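Local coordinates for adapter protein mecA 2 (Bacillus subtilis, PDB 3JTN) that delivers unfolded, aggregated and regulatory proteins such as ComK to the ClpC protease, and is represented here by its ClpC-interacting C-terminal domain, at residues 31-36 with 67-72; 2-7 with 61-66; 27-32 with 77-82. All blocks are in the same frame, centred on the assembly; numbering follows the deposited sequence.

Interaction 1 (31-36 with 67-72); sequences YHYDGQ and IYRLQE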
# COMPACT_ATOMS: atom_id res chain seq x y z
N TYR A 31 0.48 -2.44 -6.52
CA TYR A 31 0.03 -2.81 -7.85
C TYR A 31 -0.26 -1.57 -8.67
O TYR A 31 -0.61 -0.54 -8.12
CB TYR A 31 -1.26 -3.63 -7.77
CG TYR A 31 -1.11 -4.96 -7.08
CD1 TYR A 31 -0.63 -6.07 -7.76
CD2 TYR A 31 -1.47 -5.11 -5.75
CE1 TYR A 31 -0.50 -7.30 -7.12
CE2 TYR A 31 -1.35 -6.33 -5.11
CZ TYR A 31 -0.86 -7.42 -5.80
OH TYR A 31 -0.74 -8.64 -5.15
N HIS A 32 -0.11 -1.68 -9.99
CA HIS A 32 -0.60 -0.65 -10.89
C HIS A 32 -1.70 -1.25 -11.73
O HIS A 32 -1.50 -2.25 -12.41
CB HIS A 32 0.50 -0.09 -11.79
CG HIS A 32 0.02 0.99 -12.71
ND1 HIS A 32 -0.20 2.29 -12.28
CD2 HIS A 32 -0.28 0.97 -14.03
CE1 HIS A 32 -0.62 3.02 -13.30
NE2 HIS A 32 -0.68 2.24 -14.37
N TYR A 33 -2.88 -0.65 -11.67
CA TYR A 33 -4.02 -1.19 -12.38
C TYR A 33 -4.92 -0.05 -12.81
O TYR A 33 -5.23 0.84 -12.01
CB TYR A 33 -4.77 -2.19 -11.49
CG TYR A 33 -6.06 -2.68 -12.08
CD1 TYR A 33 -6.08 -3.65 -13.08
CD2 TYR A 33 -7.28 -2.17 -11.65
CE1 TYR A 33 -7.26 -4.09 -13.63
CE2 TYR A 33 -8.48 -2.61 -12.19
CZ TYR A 33 -8.46 -3.57 -13.18
OH TYR A 33 -9.65 -4.00 -13.72
N ASP A 34 -5.33 -0.05 -14.07
CA ASP A 34 -6.26 0.96 -14.57
C ASP A 34 -5.73 2.38 -14.32
O ASP A 34 -6.48 3.26 -13.90
CB ASP A 34 -7.63 0.77 -13.91
CG ASP A 34 -8.77 1.28 -14.77
OD1 ASP A 34 -8.79 0.98 -15.98
OD2 ASP A 34 -9.66 1.98 -14.22
N GLY A 35 -4.44 2.59 -14.56
CA GLY A 35 -3.85 3.91 -14.39
C GLY A 35 -3.79 4.41 -12.95
O GLY A 35 -3.60 5.61 -12.71
N GLN A 36 -3.95 3.51 -11.99
CA GLN A 36 -3.77 3.88 -10.59
C GLN A 36 -2.88 2.90 -9.87
O GLN A 36 -2.74 1.75 -10.27
CB GLN A 36 -5.11 4.02 -9.87
CG GLN A 36 -5.68 5.42 -9.88
CD GLN A 36 -6.73 5.64 -8.81
OE1 GLN A 36 -6.97 4.76 -7.98
NE2 GLN A 36 -7.36 6.81 -8.83
N ILE A 67 -7.84 -8.39 -4.45
CA ILE A 67 -6.41 -8.64 -4.69
C ILE A 67 -6.30 -9.56 -5.89
O ILE A 67 -5.29 -9.56 -6.59
CB ILE A 67 -5.72 -9.30 -3.48
CG1 ILE A 67 -4.20 -9.32 -3.66
CG2 ILE A 67 -6.25 -10.72 -3.27
CD1 ILE A 67 -3.53 -8.00 -3.34
N TYR A 68 -7.35 -10.35 -6.11
CA TYR A 68 -7.44 -11.21 -7.29
C TYR A 68 -7.43 -10.36 -8.56
O TYR A 68 -6.63 -10.59 -9.46
CB TYR A 68 -8.70 -12.08 -7.26
CG TYR A 68 -8.85 -12.89 -8.54
CD1 TYR A 68 -8.18 -14.09 -8.70
CD2 TYR A 68 -9.62 -12.42 -9.59
CE1 TYR A 68 -8.29 -14.82 -9.87
CE2 TYR A 68 -9.74 -13.13 -10.76
CZ TYR A 68 -9.07 -14.34 -10.90
OH TYR A 68 -9.18 -15.06 -12.07
N ARG A 69 -8.32 -9.38 -8.62
CA ARG A 69 -8.37 -8.47 -9.76
C ARG A 69 -7.01 -7.82 -9.97
O ARG A 69 -6.55 -7.65 -11.11
CB ARG A 69 -9.42 -7.39 -9.54
CG ARG A 69 -9.77 -6.62 -10.81
CD ARG A 69 -10.59 -7.49 -11.76
NE ARG A 69 -11.13 -6.74 -12.88
CZ ARG A 69 -10.68 -6.82 -14.13
NH1 ARG A 69 -9.67 -7.62 -14.42
NH2 ARG A 69 -11.24 -6.09 -15.09
N LEU A 70 -6.37 -7.46 -8.87
CA LEU A 70 -5.07 -6.80 -8.92
C LEU A 70 -3.92 -7.74 -9.30
O LEU A 70 -2.98 -7.33 -9.98
CB LEU A 70 -4.76 -6.10 -7.58
CG LEU A 70 -5.47 -4.77 -7.31
CD1 LEU A 70 -5.01 -4.14 -5.99
CD2 LEU A 70 -5.28 -3.80 -8.45
N GLN A 71 -3.99 -8.99 -8.87
CA GLN A 71 -2.87 -9.90 -9.11
C GLN A 71 -2.94 -10.61 -10.47
O GLN A 71 -1.91 -10.96 -11.04
CB GLN A 71 -2.78 -10.93 -8.00
CG GLN A 71 -3.74 -12.08 -8.15
CD GLN A 71 -4.08 -12.71 -6.83
OE1 GLN A 71 -4.82 -13.69 -6.77
NE2 GLN A 71 -3.53 -12.15 -5.75
N GLU A 72 -4.14 -10.82 -10.98
CA GLU A 72 -4.26 -11.50 -12.27
C GLU A 72 -4.35 -10.50 -13.41
O GLU A 72 -4.03 -10.82 -14.55
CB GLU A 72 -5.45 -12.45 -12.28
CG GLU A 72 -5.74 -13.09 -13.64
CD GLU A 72 -4.65 -14.06 -14.10
OE1 GLU A 72 -4.15 -13.93 -15.24
OE2 GLU A 72 -4.29 -14.96 -13.30

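Interaction 2 (2-7 with 61-66); sequences DIIYQF and NPTTLT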
# COMPACT_ATOMS: atom_id res chain seq x y z
N ASP A 2 -6.28 -8.03 4.18
CA ASP A 2 -7.59 -7.72 3.62
C ASP A 2 -7.64 -6.25 3.23
O ASP A 2 -8.72 -5.70 2.99
CB ASP A 2 -8.70 -7.98 4.64
CG ASP A 2 -8.35 -9.09 5.63
OD1 ASP A 2 -9.24 -9.46 6.43
OD2 ASP A 2 -7.21 -9.61 5.62
N ILE A 3 -6.47 -5.62 3.20
CA ILE A 3 -6.37 -4.18 3.04
C ILE A 3 -5.80 -3.80 1.68
O ILE A 3 -4.71 -4.24 1.32
CB ILE A 3 -5.44 -3.56 4.08
CG1 ILE A 3 -5.62 -4.25 5.43
CG2 ILE A 3 -5.67 -2.06 4.19
CD1 ILE A 3 -4.85 -3.57 6.54
N ILE A 4 -6.53 -2.97 0.95
CA ILE A 4 -6.06 -2.46 -0.32
C ILE A 4 -6.56 -1.03 -0.46
O ILE A 4 -7.77 -0.79 -0.38
CB ILE A 4 -6.61 -3.26 -1.52
CG1 ILE A 4 -6.41 -4.75 -1.31
CG2 ILE A 4 -5.96 -2.81 -2.81
CD1 ILE A 4 -6.89 -5.61 -2.47
N TYR A 5 -5.64 -0.10 -0.66
CA TYR A 5 -6.04 1.27 -0.90
C TYR A 5 -5.62 1.68 -2.30
O TYR A 5 -4.59 1.23 -2.79
CB TYR A 5 -5.44 2.21 0.16
CG TYR A 5 -6.41 2.49 1.27
CD1 TYR A 5 -6.73 3.79 1.63
CD2 TYR A 5 -7.04 1.45 1.94
CE1 TYR A 5 -7.63 4.05 2.64
CE2 TYR A 5 -7.96 1.70 2.95
CZ TYR A 5 -8.25 3.00 3.29
OH TYR A 5 -9.15 3.26 4.30
N GLN A 6 -6.44 2.49 -2.95
CA GLN A 6 -6.03 3.08 -4.21
C GLN A 6 -5.42 4.43 -3.88
O GLN A 6 -5.70 5.01 -2.83
CB GLN A 6 -7.20 3.21 -5.18
CG GLN A 6 -8.32 4.11 -4.75
CD GLN A 6 -9.49 4.06 -5.72
OE1 GLN A 6 -10.65 4.19 -5.33
NE2 GLN A 6 -9.19 3.84 -7.00
N PHE A 7 -4.58 4.92 -4.77
CA PHE A 7 -3.86 6.15 -4.50
C PHE A 7 -3.94 7.10 -5.68
O PHE A 7 -3.96 6.68 -6.83
CB PHE A 7 -2.41 5.83 -4.11
CG PHE A 7 -2.31 5.14 -2.79
CD1 PHE A 7 -2.19 5.86 -1.61
CD2 PHE A 7 -2.39 3.75 -2.71
CE1 PHE A 7 -2.13 5.22 -0.39
CE2 PHE A 7 -2.33 3.11 -1.49
CZ PHE A 7 -2.19 3.83 -0.33
N ASN A 61 -7.41 6.18 -0.87
CA ASN A 61 -8.82 5.94 -0.66
C ASN A 61 -9.10 4.44 -0.77
O ASN A 61 -8.38 3.73 -1.45
CB ASN A 61 -9.64 6.73 -1.68
CG ASN A 61 -9.65 8.22 -1.37
OD1 ASN A 61 -10.53 8.71 -0.67
ND2 ASN A 61 -8.65 8.93 -1.88
N PRO A 62 -10.14 3.98 -0.08
CA PRO A 62 -10.44 2.55 -0.15
C PRO A 62 -10.72 2.21 -1.61
O PRO A 62 -10.93 3.10 -2.45
CB PRO A 62 -11.72 2.41 0.68
CG PRO A 62 -11.88 3.70 1.42
CD PRO A 62 -11.21 4.74 0.58
N THR A 63 -10.69 0.93 -1.92
CA THR A 63 -11.01 0.49 -3.26
C THR A 63 -11.87 -0.74 -3.08
O THR A 63 -11.73 -1.45 -2.09
CB THR A 63 -9.72 0.16 -4.05
OG1 THR A 63 -10.06 -0.41 -5.32
CG2 THR A 63 -8.85 -0.80 -3.27
N THR A 64 -12.79 -0.99 -4.01
CA THR A 64 -13.61 -2.19 -3.95
C THR A 64 -12.90 -3.33 -4.67
O THR A 64 -13.38 -4.47 -4.68
CB THR A 64 -15.00 -1.98 -4.57
OG1 THR A 64 -14.87 -1.73 -5.98
CG2 THR A 64 -15.72 -0.81 -3.90
N LEU A 65 -11.76 -3.03 -5.28
CA LEU A 65 -11.01 -4.03 -6.01
C LEU A 65 -10.76 -5.25 -5.15
O LEU A 65 -10.80 -5.18 -3.93
CB LEU A 65 -9.69 -3.47 -6.52
CG LEU A 65 -9.70 -3.01 -7.98
CD1 LEU A 65 -10.78 -1.96 -8.21
CD2 LEU A 65 -8.35 -2.47 -8.34
N THR A 66 -10.52 -6.39 -5.79
CA THR A 66 -10.04 -7.56 -5.08
C THR A 66 -8.54 -7.66 -5.32
O THR A 66 -8.02 -7.06 -6.26
CB THR A 66 -10.75 -8.83 -5.55
OG1 THR A 66 -10.44 -9.07 -6.93
CG2 THR A 66 -12.25 -8.66 -5.41
O HOH W 1 -10.49 -0.71 0.48

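Interaction 3 (27-32 with 77-82); sequences GGTVYH and IMDGNA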
# COMPACT_ATOMS: atom_id res chain seq x y z
N GLY A 27 6.45 -3.74 4.83
CA GLY A 27 6.11 -4.55 3.68
C GLY A 27 5.24 -3.82 2.68
O GLY A 27 5.58 -2.75 2.21
N GLY A 28 4.09 -4.40 2.36
CA GLY A 28 3.22 -3.82 1.37
C GLY A 28 3.46 -4.33 -0.03
O GLY A 28 4.59 -4.59 -0.45
N THR A 29 2.38 -4.48 -0.78
CA THR A 29 2.50 -4.83 -2.18
C THR A 29 1.83 -3.77 -3.02
O THR A 29 0.63 -3.52 -2.88
CB THR A 29 1.86 -6.18 -2.45
OG1 THR A 29 2.71 -7.21 -1.93
CG2 THR A 29 1.68 -6.37 -3.95
N VAL A 30 2.62 -3.14 -3.87
CA VAL A 30 2.09 -2.11 -4.75
C VAL A 30 1.72 -2.69 -6.10
O VAL A 30 2.54 -3.35 -6.74
CB VAL A 30 3.12 -0.98 -4.97
CG1 VAL A 30 2.61 0.01 -6.02
CG2 VAL A 30 3.43 -0.28 -3.66
N TYR A 31 0.48 -2.44 -6.52
CA TYR A 31 0.03 -2.81 -7.85
C TYR A 31 -0.26 -1.57 -8.67
O TYR A 31 -0.61 -0.54 -8.12
CB TYR A 31 -1.26 -3.63 -7.77
CG TYR A 31 -1.11 -4.96 -7.08
CD1 TYR A 31 -0.63 -6.07 -7.76
CD2 TYR A 31 -1.47 -5.11 -5.75
CE1 TYR A 31 -0.50 -7.30 -7.12
CE2 TYR A 31 -1.35 -6.33 -5.11
CZ TYR A 31 -0.86 -7.42 -5.80
OH TYR A 31 -0.74 -8.64 -5.15
N HIS A 32 -0.11 -1.68 -9.99
CA HIS A 32 -0.60 -0.65 -10.89
C HIS A 32 -1.70 -1.25 -11.73
O HIS A 32 -1.50 -2.25 -12.41
CB HIS A 32 0.50 -0.09 -11.79
CG HIS A 32 0.02 0.99 -12.71
ND1 HIS A 32 -0.20 2.29 -12.28
CD2 HIS A 32 -0.28 0.97 -14.03
CE1 HIS A 32 -0.62 3.02 -13.30
NE2 HIS A 32 -0.68 2.24 -14.37
N ILE A 77 4.23 -4.02 -8.98
CA ILE A 77 5.34 -3.09 -8.94
C ILE A 77 6.28 -3.52 -7.83
O ILE A 77 7.50 -3.56 -8.01
CB ILE A 77 4.86 -1.65 -8.71
CG1 ILE A 77 3.69 -1.33 -9.63
CG2 ILE A 77 6.00 -0.68 -8.96
CD1 ILE A 77 4.05 -1.44 -11.09
N MET A 78 5.70 -3.81 -6.67
CA MET A 78 6.50 -4.19 -5.53
C MET A 78 5.77 -5.24 -4.73
O MET A 78 4.66 -5.01 -4.25
CB MET A 78 6.78 -2.97 -4.65
CG MET A 78 7.42 -1.83 -5.39
SD MET A 78 7.55 -0.34 -4.38
CE MET A 78 6.79 0.81 -5.49
N ASP A 79 6.39 -6.41 -4.60
CA ASP A 79 5.77 -7.50 -3.87
C ASP A 79 6.35 -7.62 -2.47
O ASP A 79 7.51 -8.03 -2.31
CB ASP A 79 5.96 -8.83 -4.61
CG ASP A 79 5.36 -10.01 -3.85
OD1 ASP A 79 4.14 -9.99 -3.58
OD2 ASP A 79 6.11 -10.96 -3.53
N GLY A 80 5.55 -7.27 -1.47
CA GLY A 80 5.86 -7.55 -0.08
C GLY A 80 6.95 -6.71 0.54
O GLY A 80 7.22 -6.82 1.73
N ASN A 81 7.58 -5.86 -0.26
CA ASN A 81 8.61 -4.96 0.27
C ASN A 81 8.44 -3.53 -0.22
O ASN A 81 9.40 -2.77 -0.28
CB ASN A 81 10.01 -5.48 -0.08
CG ASN A 81 10.19 -5.70 -1.56
OD1 ASN A 81 9.33 -5.32 -2.37
ND2 ASN A 81 11.31 -6.30 -1.94
N ALA A 82 7.21 -3.18 -0.57
CA ALA A 82 6.89 -1.82 -1.03
C ALA A 82 7.50 -0.72 -0.17
O ALA A 82 8.22 0.16 -0.67
CB ALA A 82 5.40 -1.64 -1.10

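Interaction 1 (31-36 with 67-72)
Tyr31 and Leu70 meet where strand 31-33 crosses helix 67-72, the two axes lying 8.6 Å apart and nearly perpendicular at 87°. This is a helix packed on a face of the antiparallel sheet in the C-terminal domain of MecA 2. The strand ends in a hairpin: a type I' beta turn runs from Tyr33 to Gln36 and leads into strand 36-41. Tyr31 and Tyr33 both point toward the helix, while His32 between them points away.

Leu70 fills the space between the two tyrosines. Its CB lies over one face of the Tyr31 ring, 3.9 Å from the centroid, in a CH-pi contact. Its two methyl groups then part. CD1 reaches Tyr31 CD2 at 3.7 Å, and CD2 rests on Tyr33 CB at 3.5 Å. Tyr31 CG is anti to its own carbonyl carbon (chi1 -64°), which sends the ring along the helix surface. The far end of this ring meets Ile67, whose side chain crosses it at about a right angle. Ile67 CD1 lies 3.3 Å from Tyr31 CE2 and also touches the hydroxyl. Gln71 borders the Tyr31 ring through its CA and CB.

Around these side chains, Ile4 of strand 3-7 packs on both Ile67 and Leu70. Phe38 of strand 36-41 and Leu65 of the preceding loop also touch Leu70. Arg69 has a second aromatic partner, since it makes a cation-pi contact with Tyr73.

The outer end of the contact is polar. The Arg69 chain bends at chi2 (72°), which brings its guanidinium up to Tyr33. The two groups do not form a hydrogen bond, because the angles are poor. Instead Tyr33 OH sits over one face of the guanidinium, 3.0 Å from Arg69 CZ.

Interaction 2 (2-7 with 61-66)
Gln6 and Asn61 form an antiparallel hydrogen-bonded pair. Gln6 N donates to Asn61 O over 2.7 Å. Asn61 N returns a bond to Gln6 O at 2.9 Å.

Next to this pair one face of the Tyr5 ring lies against the Asn61-Pro62 peptide. Pro62 CA sits 4.0 Å from the ring centroid, only 5° off the normal, in a CH-pi contact. Asn61 C and Pro62 N lie over the same face. A serine in place of Tyr5 would probably open a gap beside Asn61 and Pro62 and leave Pro62 CA without its aromatic partner.

Thr63 comes in beside Ile4. Its OG1 is anti to the backbone N (chi1 174°), which turns CG2 toward the strand. That methyl meets Ile4 CG2 at 3.6 Å. A water joins the backbones here, donating to Ile4 O and accepting from Thr63 N.

The next shell fixes these groups. Thr63 OG1 accepts from Leu65 N at 3.1 Å in an ST turn, which helps fix the rotation of the Thr63 side chain. The Gln6 amide is held through NE2 by a hydrogen bond to Gln36 OE1. Val53 and Leu56 of helix 49-59 pack on Tyr5. Thr66 OG1 accepts from Arg69 N.

The whole is a short, weakly bonded edge strand on an antiparallel sheet, followed by a loop that ends in the N-cap of helix 67-73, where the Thr66 hydroxyl caps the first turn.

Interaction 3 (27-32 with 77-82)
Ile77 and Met78 form a classic beta bulge opposite Val30, at the end of edge strand 75-78 in the antiparallel sheet. Val30 O is gripped by two donors. Ile77 N gives a bond of 2.9 Å, and Met78 N reaches the same oxygen at 3.2 Å. Val30 N donates in turn to Met78 O at 2.8 Å.

The Val30 side chain fits between the residues facing it. CG1 packs on Ile77 CB, and CG2 lies 3.5 Å from Ala82 CB. Met78 runs alongside Val30 and bends at chi3, bringing its CE methyl to Val30 CG2 at 4.0 Å. Helix 10-22 packs on this side, Ile13 on Val30 and Phe10 on Met78. Further along the strand, Ile77 CD1 rests against His32 CB.

Past the bulge the chain turns through Asp79 and Gly80. Thr29 OG1 stands beside its own backbone N (chi1 -74°), where it accepts from Gly80 N at 2.9 Å. The bond is bent. Gly28 has no side chain, and Ala82 comes in close, with Ala82 N donating to Gly28 O at 3.0 Å. Ala82 begins helix 82-87, and Gly27 adds a backbone bond to Val83.

The polar links here are mostly backbone to backbone, with one threonine hydroxyl added. The join therefore depends largely on the path of the main chain, and that path ties the start of the last helix to the strand.

All three contacts belong to one five-stranded antiparallel sheet. Interactions 1 and 3 start from the same strand, 29-33, share Tyr31 and His32, and have centres about 11 Å apart. Interaction 3 pairs 29-33 with edge strand 75-78. Interaction 2 lies at the opposite edge strand, 61-62, about 10 Å centre to centre from interaction 1 and about 13 Å from interaction 3. Interactions 1 and 2 touch through Leu65, which packs on Leu70 and Tyr33, and through the Gln6-Gln36 hydrogen bond. Along the chain, 2-7, 27-32 and 31-36 precede 61-66, 67-72 and 77-82. The C-terminal part thus supplies both edge strands, and helices 67-73 and 82-87, to a sheet whose inner strands come earlier in sequence.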